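Extracellular solute-binding protein family 1 (Pseudothermotoga lettingae, PDB 5CI5) binds alpha-D-tagatose and probably delivers it to an ABC transporter as its extracellular solute-binding protein. Local coordinates at residues L99-W109 with K126-W134; L208-D218 with I401-L412. All blocks are in the same frame, centred on the assembly; numbering follows the deposited sequence. Where two conformers were deposited one is given.

Interaction 1: L99-W109 with K126-W134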
loop_
_atom_site.group_PDB
_atom_site.type_symbol
_atom_site.label_atom_id
_atom_site.label_comp_id
_atom_site.label_asym_id
_atom_site.label_seq_id
_atom_site.Cartn_x
_atom_site.Cartn_y
_atom_site.Cartn_z
ATOM N N LEU A 99 -3.455 18.211 -11.789
ATOM C CA LEU A 99 -3.001 18.601 -10.449
ATOM C C LEU A 99 -2.274 19.949 -10.386
ATOM O O LEU A 99 -1.459 20.287 -11.233
ATOM C CB LEU A 99 -2.066 17.523 -9.878
ATOM C CG LEU A 99 -2.641 16.118 -9.734
ATOM C CD1 LEU A 99 -1.614 15.211 -9.061
ATOM C CD2 LEU A 99 -3.957 16.045 -8.970
ATOM N N GLU A 100 -2.601 20.709 -9.355
ATOM C CA GLU A 100 -1.898 21.956 -9.038
ATOM C C GLU A 100 -0.488 21.647 -8.545
ATOM O O GLU A 100 -0.317 20.781 -7.694
ATOM C CB GLU A 100 -2.679 22.719 -7.967
ATOM C CG GLU A 100 -2.087 24.062 -7.567
ATOM C CD GLU A 100 -2.374 25.173 -8.550
ATOM O OE1 GLU A 100 -3.004 24.941 -9.614
ATOM O OE2 GLU A 100 -1.995 26.314 -8.238
ATOM N N PRO A 101 0.537 22.341 -9.079
ATOM C CA PRO A 101 1.888 22.118 -8.541
ATOM C C PRO A 101 1.982 22.576 -7.094
ATOM O O PRO A 101 1.286 23.514 -6.674
ATOM C CB PRO A 101 2.791 22.977 -9.446
ATOM C CG PRO A 101 1.885 24.054 -9.937
ATOM C CD PRO A 101 0.534 23.385 -10.116
HETATM N N MSE A 102 2.813 21.904 -6.309
HETATM C CA MSE A 102 2.998 22.297 -4.912
HETATM C C MSE A 102 4.477 22.695 -4.613
HETATM O O MSE A 102 4.874 22.769 -3.453
HETATM C CB MSE A 102 2.470 21.156 -3.988
HETATM C CG MSE A 102 0.880 21.002 -4.001
HETATM SE SE MSE A 102 0.040 19.315 -3.324
HETATM C CE MSE A 102 0.094 19.716 -1.425
ATOM N N GLU A 103 5.278 23.006 -5.643
ATOM C CA GLU A 103 6.659 23.434 -5.430
ATOM C C GLU A 103 6.777 24.678 -4.569
ATOM O O GLU A 103 7.559 24.714 -3.622
ATOM C CB GLU A 103 7.369 23.737 -6.747
ATOM C CG GLU A 103 8.037 22.577 -7.392
ATOM C CD GLU A 103 8.945 21.776 -6.463
ATOM O OE1 GLU A 103 8.732 20.567 -6.398
ATOM O OE2 GLU A 103 9.873 22.302 -5.823
ATOM N N GLU A 104 6.015 25.706 -4.902
ATOM C CA GLU A 104 6.111 26.940 -4.151
ATOM C C GLU A 104 5.701 26.730 -2.693
ATOM O O GLU A 104 6.403 27.147 -1.774
ATOM C CB GLU A 104 5.255 28.022 -4.768
ATOM C CG GLU A 104 5.159 29.236 -3.862
ATOM C CD GLU A 104 4.916 30.488 -4.630
ATOM O OE1 GLU A 104 3.917 30.531 -5.370
ATOM O OE2 GLU A 104 5.731 31.421 -4.498
ATOM N N HIS A 105 4.587 26.056 -2.473
ATOM C CA HIS A 105 4.207 25.795 -1.085
ATOM C C HIS A 105 5.252 24.968 -0.319
ATOM O O HIS A 105 5.520 25.239 0.852
ATOM C CB HIS A 105 2.857 25.111 -1.048
ATOM C CG HIS A 105 1.706 26.070 -1.122
ATOM N ND1 HIS A 105 0.665 25.901 -2.009
ATOM C CD2 HIS A 105 1.428 27.185 -0.411
ATOM C CE1 HIS A 105 -0.209 26.874 -1.837
ATOM N NE2 HIS A 105 0.231 27.670 -0.877
ATOM N N LEU A 106 5.831 23.948 -0.966
ATOM C CA LEU A 106 6.747 23.064 -0.272
ATOM C C LEU A 106 8.049 23.795 0.019
ATOM O O LEU A 106 8.684 23.576 1.056
ATOM C CB LEU A 106 7.006 21.799 -1.078
ATOM C CG LEU A 106 5.805 20.872 -1.113
ATOM C CD1 LEU A 106 6.062 19.783 -2.143
ATOM C CD2 LEU A 106 5.519 20.259 0.248
ATOM N N LYS A 107 8.436 24.685 -0.885
ATOM C CA LYS A 107 9.628 25.485 -0.656
ATOM C C LYS A 107 9.459 26.378 0.579
ATOM O O LYS A 107 10.432 26.679 1.257
ATOM C CB LYS A 107 9.951 26.331 -1.890
ATOM C CG LYS A 107 11.209 27.170 -1.759
ATOM C CD LYS A 107 12.273 26.738 -2.768
ATOM C CE LYS A 107 13.665 27.176 -2.334
ATOM N NZ LYS A 107 14.676 26.109 -2.602
ATOM N N ASN A 108 8.235 26.803 0.868
ATOM C CA ASN A 108 8.007 27.716 1.989
ATOM C C ASN A 108 7.523 27.008 3.254
ATOM O O ASN A 108 7.259 27.654 4.258
ATOM C CB ASN A 108 6.988 28.789 1.611
ATOM C CG ASN A 108 7.546 29.803 0.622
ATOM O OD1 ASN A 108 8.704 30.206 0.715
ATOM N ND2 ASN A 108 6.732 30.193 -0.344
ATOM N N TRP A 109 7.370 25.692 3.201
ATOM C CA TRP A 109 6.803 24.957 4.336
ATOM C C TRP A 109 7.876 24.401 5.273
ATOM O O TRP A 109 8.794 23.719 4.808
ATOM C CB TRP A 109 5.932 23.803 3.823
ATOM C CG TRP A 109 5.247 23.031 4.922
ATOM C CD1 TRP A 109 4.551 23.556 5.976
ATOM C CD2 TRP A 109 5.166 21.607 5.061
ATOM N NE1 TRP A 109 4.056 22.546 6.772
ATOM C CE2 TRP A 109 4.412 21.342 6.225
ATOM C CE3 TRP A 109 5.663 20.535 4.322
ATOM C CZ2 TRP A 109 4.147 20.045 6.663
ATOM C CZ3 TRP A 109 5.400 19.250 4.755
ATOM C CH2 TRP A 109 4.656 19.018 5.921
ATOM N N LYS A 126 8.347 15.380 -13.934
ATOM C CA LYS A 126 9.273 16.348 -14.571
ATOM C C LYS A 126 9.861 17.344 -13.562
ATOM O O LYS A 126 9.893 18.565 -13.776
ATOM C CB LYS A 126 8.583 17.087 -15.722
ATOM C CG LYS A 126 7.964 16.189 -16.760
ATOM C CD LYS A 126 8.931 15.177 -17.343
ATOM C CE LYS A 126 8.312 14.355 -18.474
ATOM N NZ LYS A 126 9.254 13.264 -18.910
ATOM N N LYS A 127 10.336 16.784 -12.456
ATOM C CA LYS A 127 11.046 17.491 -11.385
ATOM C C LYS A 127 10.173 18.472 -10.627
ATOM O O LYS A 127 10.668 19.324 -9.903
ATOM C CB LYS A 127 12.283 18.192 -11.954
ATOM C CG LYS A 127 13.193 17.250 -12.702
ATOM C CD LYS A 127 13.751 16.177 -11.793
ATOM C CE LYS A 127 14.678 15.251 -12.570
ATOM N NZ LYS A 127 15.382 14.304 -11.675
ATOM N N ILE A 128 8.862 18.337 -10.774
ATOM C CA ILE A 128 7.939 19.163 -10.020
ATOM C C ILE A 128 7.130 18.277 -9.078
ATOM O O ILE A 128 6.645 17.225 -9.479
ATOM C CB ILE A 128 7.028 19.944 -10.953
ATOM C CG1 ILE A 128 7.875 20.912 -11.803
ATOM C CG2 ILE A 128 5.984 20.741 -10.180
ATOM C CD1 ILE A 128 7.228 21.315 -13.018
ATOM N N ARG A 129 7.029 18.696 -7.818
ATOM C CA ARG A 129 6.228 17.950 -6.850
ATOM C C ARG A 129 4.769 18.374 -6.941
ATOM O O ARG A 129 4.454 19.570 -6.877
ATOM C CB ARG A 129 6.791 18.166 -5.447
ATOM C CG ARG A 129 8.140 17.465 -5.253
ATOM C CD ARG A 129 8.822 17.810 -3.940
ATOM N NE ARG A 129 9.323 19.174 -3.926
ATOM C CZ ARG A 129 10.061 19.686 -2.945
ATOM N NH1 ARG A 129 10.388 18.956 -1.893
ATOM N NH2 ARG A 129 10.468 20.932 -3.025
ATOM N N TYR A 130 3.894 17.371 -7.059
ATOM C CA TYR A 130 2.452 17.559 -7.198
ATOM C C TYR A 130 1.644 16.912 -6.079
ATOM O O TYR A 130 0.411 16.812 -6.183
ATOM C CB TYR A 130 1.989 16.971 -8.530
ATOM C CG TYR A 130 2.334 17.826 -9.746
ATOM C CD1 TYR A 130 3.468 17.573 -10.498
ATOM C CD2 TYR A 130 1.517 18.877 -10.131
ATOM C CE1 TYR A 130 3.784 18.337 -11.603
ATOM C CE2 TYR A 130 1.817 19.645 -11.234
ATOM C CZ TYR A 130 2.953 19.370 -11.969
ATOM O OH TYR A 130 3.244 20.138 -13.086
ATOM N N GLY A 131 2.315 16.434 -5.030
ATOM C CA GLY A 131 1.627 15.924 -3.869
ATOM C C GLY A 131 2.442 16.036 -2.604
ATOM O O GLY A 131 3.682 16.164 -2.636
ATOM N N LEU A 132 1.741 16.001 -1.474
ATOM C CA LEU A 132 2.375 16.041 -0.151
ATOM C C LEU A 132 2.152 14.680 0.508
ATOM O O LEU A 132 1.037 14.388 0.911
ATOM C CB LEU A 132 1.782 17.148 0.721
ATOM C CG LEU A 132 2.265 17.176 2.175
ATOM C CD1 LEU A 132 3.794 17.080 2.276
ATOM C CD2 LEU A 132 1.723 18.419 2.851
ATOM N N PRO A 133 3.200 13.841 0.593
ATOM C CA PRO A 133 3.021 12.536 1.261
ATOM C C PRO A 133 2.496 12.729 2.683
ATOM O O PRO A 133 3.100 13.481 3.452
ATOM C CB PRO A 133 4.439 11.938 1.240
ATOM C CG PRO A 133 5.058 12.562 0.032
ATOM C CD PRO A 133 4.569 13.994 0.076
ATOM N N TRP A 134 1.400 12.056 3.009
ATOM C CA TRP A 134 0.765 12.180 4.326
ATOM C C TRP A 134 1.021 10.951 5.226
ATOM O O TRP A 134 1.362 11.107 6.397
ATOM C CB TRP A 134 -0.742 12.416 4.175
ATOM C CG TRP A 134 -1.378 12.636 5.512
ATOM C CD1 TRP A 134 -1.330 13.800 6.256
ATOM C CD2 TRP A 134 -2.072 11.677 6.321
ATOM N NE1 TRP A 134 -1.982 13.618 7.458
ATOM C CE2 TRP A 134 -2.446 12.334 7.523
ATOM C CE3 TRP A 134 -2.445 10.338 6.141
ATOM C CZ2 TRP A 134 -3.143 11.692 8.548
ATOM C CZ3 TRP A 134 -3.155 9.696 7.171
ATOM C CH2 TRP A 134 -3.502 10.382 8.354
HETATM O O HOH W 1 -1.541 18.731 -6.204
HETATM O O HOH W 2 11.361 18.617 -7.282
#
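E103 and R129 join the short helix 103-108 to strand 128-138, part of the mixed sheet in one lobe of this type 2 periplasmic-binding-protein fold. Bent at chi2 (-50°), the E103 chain lays its carboxylate beside the guanidinium, their planes 22° apart. R129 grips it side-on: NE donates to E103 OE1 at 2.9 Å and NH2 to E103 OE2 at 3.2 Å. OE1 also receives R129 N on its anti lone pair, so one oxygen holds both backbone and side chain. L106 CD1 covers one guanidinium face; W120 adds a cation-pi contact. With an alanine at E103, R129 N would probably lose its acceptor and the guanidinium its carboxylate mate, leaving it freer to turn. A backbone bond from M102 N to R129 O (2.9 Å) fixes the loop before the helix, and Y130 turns its ring edge to L99 O. The buried side is well filled: L132, its CG anti to the backbone N (chi1 174°), brings CD1 to 3.7 Å from W109 CZ3, near L106 CD2, and sets CD2 over a face of the indole. Selenomethionine M102, in one of two conformers, puts CE 3.7 Å from L132 CB and SE beside G131 CA. The other side is looser and wetter: P101 CB rests 4.0 Å from I128 CG2. Beside E103 a water donates to K127 O at 2.8 Å and only weakly to E103 OE1.

Interaction 2: L208-D218 with I401-L412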
loop_
_atom_site.group_PDB
_atom_site.type_symbol
_atom_site.label_atom_id
_atom_site.label_comp_id
_atom_site.label_asym_id
_atom_site.label_seq_id
_atom_site.Cartn_x
_atom_site.Cartn_y
_atom_site.Cartn_z
ATOM N N LEU A 208 10.027 -3.248 -14.323
ATOM C CA LEU A 208 10.520 -2.650 -15.562
ATOM C C LEU A 208 12.022 -2.507 -15.544
ATOM O O LEU A 208 12.669 -2.601 -14.489
ATOM C CB LEU A 208 9.887 -1.270 -15.769
ATOM C CG LEU A 208 8.368 -1.095 -15.680
ATOM C CD1 LEU A 208 8.000 0.374 -16.022
ATOM C CD2 LEU A 208 7.639 -2.057 -16.607
ATOM N N THR A 209 12.588 -2.265 -16.726
ATOM C CA THR A 209 13.986 -1.903 -16.809
ATOM C C THR A 209 14.215 -0.582 -16.062
ATOM O O THR A 209 13.276 0.163 -15.786
ATOM C CB THR A 209 14.445 -1.793 -18.288
ATOM O OG1 THR A 209 13.656 -0.827 -18.996
ATOM C CG2 THR A 209 14.294 -3.153 -18.977
ATOM N N ASP A 210 15.468 -0.323 -15.699
ATOM C CA ASP A 210 15.798 0.828 -14.873
ATOM C C ASP A 210 15.375 2.154 -15.482
ATOM O O ASP A 210 15.054 3.083 -14.736
ATOM C CB ASP A 210 17.299 0.854 -14.590
ATOM C CG ASP A 210 17.729 -0.245 -13.642
ATOM O OD1 ASP A 210 16.845 -0.897 -13.040
ATOM O OD2 ASP A 210 18.951 -0.454 -13.495
ATOM N N ASP A 211 15.355 2.248 -16.812
ATOM C CA ASP A 211 14.947 3.478 -17.479
ATOM C C ASP A 211 13.446 3.484 -17.826
ATOM O O ASP A 211 12.985 4.354 -18.571
ATOM C CB ASP A 211 15.794 3.723 -18.754
ATOM C CG ASP A 211 15.523 2.718 -19.883
ATOM O OD1 ASP A 211 14.650 1.830 -19.767
ATOM O OD2 ASP A 211 16.197 2.825 -20.929
ATOM N N TYR A 212 12.698 2.514 -17.285
ATOM C CA TYR A 212 11.239 2.403 -17.485
ATOM C C TYR A 212 10.762 2.171 -18.906
ATOM O O TYR A 212 9.573 2.317 -19.176
ATOM C CB TYR A 212 10.517 3.656 -17.014
ATOM C CG TYR A 212 10.953 4.161 -15.698
ATOM C CD1 TYR A 212 10.994 3.331 -14.588
ATOM C CD2 TYR A 212 11.320 5.493 -15.545
ATOM C CE1 TYR A 212 11.393 3.800 -13.365
ATOM C CE2 TYR A 212 11.721 5.971 -14.322
ATOM C CZ TYR A 212 11.755 5.117 -13.238
ATOM O OH TYR A 212 12.163 5.600 -12.021
ATOM N N SER A 213 11.660 1.845 -19.822
ATOM C CA SER A 213 11.275 1.760 -21.222
ATOM C C SER A 213 10.610 0.443 -21.612
ATOM O O SER A 213 9.894 0.372 -22.622
ATOM C CB SER A 213 12.508 1.989 -22.105
ATOM O OG SER A 213 13.442 0.939 -22.011
ATOM N N LYS A 214 10.807 -0.581 -20.781
ATOM C CA LYS A 214 10.572 -1.952 -21.169
ATOM C C LYS A 214 10.182 -2.789 -19.941
ATOM O O LYS A 214 10.668 -2.538 -18.841
ATOM C CB LYS A 214 11.853 -2.511 -21.826
ATOM C CG LYS A 214 11.842 -3.964 -22.247
ATOM C CD LYS A 214 13.152 -4.332 -22.960
ATOM C CE LYS A 214 13.387 -5.835 -23.031
ATOM N NZ LYS A 214 13.529 -6.453 -21.667
ATOM N N ALA A 215 9.325 -3.781 -20.139
ATOM C CA ALA A 215 9.077 -4.784 -19.110
ATOM C C ALA A 215 10.325 -5.601 -18.841
ATOM O O ALA A 215 11.099 -5.920 -19.753
ATOM C CB ALA A 215 7.930 -5.691 -19.509
ATOM N N ALA A 216 10.515 -5.954 -17.583
ATOM C CA ALA A 216 11.675 -6.739 -17.171
ATOM C C ALA A 216 11.247 -8.034 -16.473
ATOM O O ALA A 216 12.075 -8.909 -16.235
ATOM C CB ALA A 216 12.577 -5.921 -16.261
ATOM N N PHE A 217 9.967 -8.169 -16.144
ATOM C CA PHE A 217 9.524 -9.316 -15.338
ATOM C C PHE A 217 9.361 -10.615 -16.122
ATOM O O PHE A 217 9.209 -11.658 -15.498
ATOM C CB PHE A 217 8.201 -9.011 -14.604
ATOM C CG PHE A 217 7.026 -8.673 -15.519
ATOM C CD1 PHE A 217 6.197 -9.665 -16.006
ATOM C CD2 PHE A 217 6.731 -7.355 -15.860
ATOM C CE1 PHE A 217 5.117 -9.353 -16.811
ATOM C CE2 PHE A 217 5.665 -7.055 -16.675
ATOM C CZ PHE A 217 4.859 -8.055 -17.150
ATOM N N ASP A 218 9.367 -10.579 -17.458
ATOM C CA ASP A 218 9.298 -11.825 -18.252
ATOM C C ASP A 218 10.706 -12.420 -18.344
ATOM O O ASP A 218 11.390 -12.348 -19.384
ATOM C CB ASP A 218 8.709 -11.595 -19.652
ATOM C CG ASP A 218 8.422 -12.921 -20.412
ATOM O OD1 ASP A 218 8.508 -14.010 -19.807
ATOM O OD2 ASP A 218 8.091 -12.890 -21.624
ATOM N N ILE A 401 2.637 -14.696 -18.483
ATOM C CA ILE A 401 3.713 -13.736 -18.300
ATOM C C ILE A 401 4.191 -13.185 -19.661
ATOM O O ILE A 401 4.520 -12.004 -19.762
ATOM C CB ILE A 401 4.875 -14.386 -17.476
ATOM C CG1 ILE A 401 5.770 -13.321 -16.826
ATOM C CG2 ILE A 401 5.673 -15.363 -18.329
ATOM C CD1 ILE A 401 6.720 -13.890 -15.757
ATOM N N LYS A 402 4.172 -14.014 -20.710
ATOM C CA LYS A 402 4.436 -13.541 -22.066
ATOM C C LYS A 402 3.484 -12.431 -22.492
ATOM O O LYS A 402 3.932 -11.361 -22.954
ATOM C CB LYS A 402 4.355 -14.705 -23.056
ATOM C CG LYS A 402 4.527 -14.267 -24.521
ATOM C CD LYS A 402 4.276 -15.429 -25.466
ATOM C CE LYS A 402 4.349 -15.003 -26.926
ATOM N NZ LYS A 402 3.223 -14.116 -27.359
ATOM N N ILE A 403 2.184 -12.681 -22.343
ATOM C CA ILE A 403 1.151 -11.722 -22.729
ATOM C C ILE A 403 1.249 -10.436 -21.927
ATOM O O ILE A 403 1.205 -9.334 -22.480
ATOM C CB ILE A 403 -0.243 -12.338 -22.565
ATOM C CG1 ILE A 403 -0.443 -13.396 -23.655
ATOM C CG2 ILE A 403 -1.329 -11.249 -22.650
ATOM C CD1 ILE A 403 -1.665 -14.232 -23.465
ATOM N N ALA A 404 1.395 -10.567 -20.612
ATOM C CA ALA A 404 1.480 -9.394 -19.764
ATOM C C ALA A 404 2.649 -8.499 -20.143
ATOM O O ALA A 404 2.516 -7.280 -20.216
ATOM C CB ALA A 404 1.587 -9.820 -18.285
ATOM N N ALA A 405 3.793 -9.100 -20.404
ATOM C CA ALA A 405 4.983 -8.329 -20.723
ATOM C C ALA A 405 4.833 -7.665 -22.090
ATOM O O ALA A 405 5.205 -6.512 -22.263
ATOM C CB ALA A 405 6.223 -9.214 -20.681
ATOM N N GLU A 406 4.282 -8.394 -23.047
ATOM C CA GLU A 406 4.024 -7.818 -24.364
ATOM C C GLU A 406 3.071 -6.627 -24.270
ATOM O O GLU A 406 3.293 -5.587 -24.896
ATOM C CB GLU A 406 3.487 -8.898 -25.314
ATOM C CG GLU A 406 4.612 -9.843 -25.754
ATOM C CD GLU A 406 4.164 -11.069 -26.537
ATOM O OE1 GLU A 406 2.952 -11.352 -26.621
ATOM O OE2 GLU A 406 5.056 -11.764 -27.072
ATOM N N ASN A 407 2.032 -6.747 -23.450
ATOM C CA ASN A 407 1.081 -5.660 -23.294
ATOM C C ASN A 407 1.710 -4.473 -22.583
ATOM O O ASN A 407 1.433 -3.313 -22.904
ATOM C CB ASN A 407 -0.149 -6.137 -22.534
ATOM C CG ASN A 407 -1.020 -7.050 -23.361
ATOM O OD1 ASN A 407 -0.881 -7.130 -24.587
ATOM N ND2 ASN A 407 -1.926 -7.760 -22.696
ATOM N N VAL A 408 2.556 -4.747 -21.599
ATOM C CA VAL A 408 3.256 -3.669 -20.908
ATOM C C VAL A 408 4.174 -2.924 -21.892
ATOM O O VAL A 408 4.256 -1.691 -21.869
ATOM C CB VAL A 408 4.048 -4.210 -19.709
ATOM C CG1 VAL A 408 5.063 -3.184 -19.198
ATOM C CG2 VAL A 408 3.087 -4.612 -18.600
ATOM N N ASN A 409 4.853 -3.652 -22.768
ATOM C CA ASN A 409 5.739 -2.978 -23.710
ATOM C C ASN A 409 4.962 -2.113 -24.698
ATOM O O ASN A 409 5.450 -1.054 -25.101
ATOM C CB ASN A 409 6.609 -3.995 -24.451
ATOM C CG ASN A 409 7.707 -4.549 -23.580
ATOM O OD1 ASN A 409 8.080 -3.953 -22.569
ATOM N ND2 ASN A 409 8.258 -5.690 -23.978
ATOM N N LYS A 410 3.761 -2.543 -25.076
ATOM C CA LYS A 410 2.916 -1.739 -25.956
ATOM C C LYS A 410 2.433 -0.475 -25.228
ATOM O O LYS A 410 2.410 0.619 -25.799
ATOM C CB LYS A 410 1.736 -2.568 -26.462
ATOM C CG LYS A 410 2.157 -3.634 -27.501
ATOM C CD LYS A 410 1.054 -4.667 -27.828
ATOM C CE LYS A 410 1.586 -5.835 -28.699
ATOM N NZ LYS A 410 2.061 -5.408 -30.064
ATOM N N ILE A 411 2.075 -0.635 -23.961
ATOM C CA ILE A 411 1.669 0.490 -23.141
ATOM C C ILE A 411 2.791 1.516 -23.065
ATOM O O ILE A 411 2.538 2.723 -23.161
ATOM C CB ILE A 411 1.280 0.011 -21.721
ATOM C CG1 ILE A 411 -0.069 -0.714 -21.757
ATOM C CG2 ILE A 411 1.252 1.168 -20.728
ATOM C CD1 ILE A 411 -0.356 -1.599 -20.520
ATOM N N LEU A 412 4.023 1.046 -22.905
ATOM C CA LEU A 412 5.155 1.937 -22.712
ATOM C C LEU A 412 5.570 2.597 -24.024
ATOM O O LEU A 412 6.205 3.650 -24.018
ATOM C CB LEU A 412 6.336 1.183 -22.113
ATOM C CG LEU A 412 6.093 0.824 -20.637
ATOM C CD1 LEU A 412 7.122 -0.200 -20.193
ATOM C CD2 LEU A 412 6.119 2.037 -19.727
HETATM O O HOH W 3 10.225 -6.993 -22.186
HETATM O O HOH W 4 6.914 -11.133 -23.430
#
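I401 meets F217 and D218 where the C-terminal helix 397-413 packs on the irregular loop between helices 190-202 and 220-234, in a largely helical part of this two-lobed solute-binding fold. Its two branches divide the work: the longer lays CG1 at the edge of the F217 ring and ends with CD1 3.4 Å from F217 O, while CG2 lies against D218 OD1. At K402 the backbone takes part, a water donating both to K402 O and to D218 OD2. A404 follows, its carbonyl carbon at the ring edge and its CB touching F217 CE1; F217 reaches this position because its CG stands between backbone N and carbonyl carbon (chi1 60°). Y196, L200 and I383, from helices 190-202 and 376-391, also touch this phenyl ring. A405 CB comes within 3.6 Å of D218 CB and also touches A215 CB. V408 then forks, CG2 meeting the ring edge at F217 CE2 while CG1 packs 3.8 Å from both A215 CB and L208 CD2. N409 supplies the direct hydrogen bond of the contact: its OD1 accepts A215 N at 2.7 Å, in the carbonyl plane and almost straight (177°), while its ND2 donates to a water that bridges to A215 O. Last comes L412, whose CD1 meets L208 CD2 tip to tip and whose CD2 lies 3.5 Å from Y212 O.

The two contacts come in series along the chain and do not touch: their centres are 30 Å apart and their nearest atoms about 9 Å. Interaction 1 is local, its segments separated by 16 residues, and it fastens helix 103-108 to the mixed sheet. Interaction 2 spans 182 intervening residues and brings the C-terminal helix 397-413 back onto the loop between helices 190-202 and 220-234. Neither includes a residue of the tagatose pocket, but strand 128-138 runs on from interaction 1 to the pocket residues Y135 and D137, and W134 pairs through its backbone with W301, another pocket residue. Both contacts lie about equally far, 21 and 22 Å, from the centre of the chain.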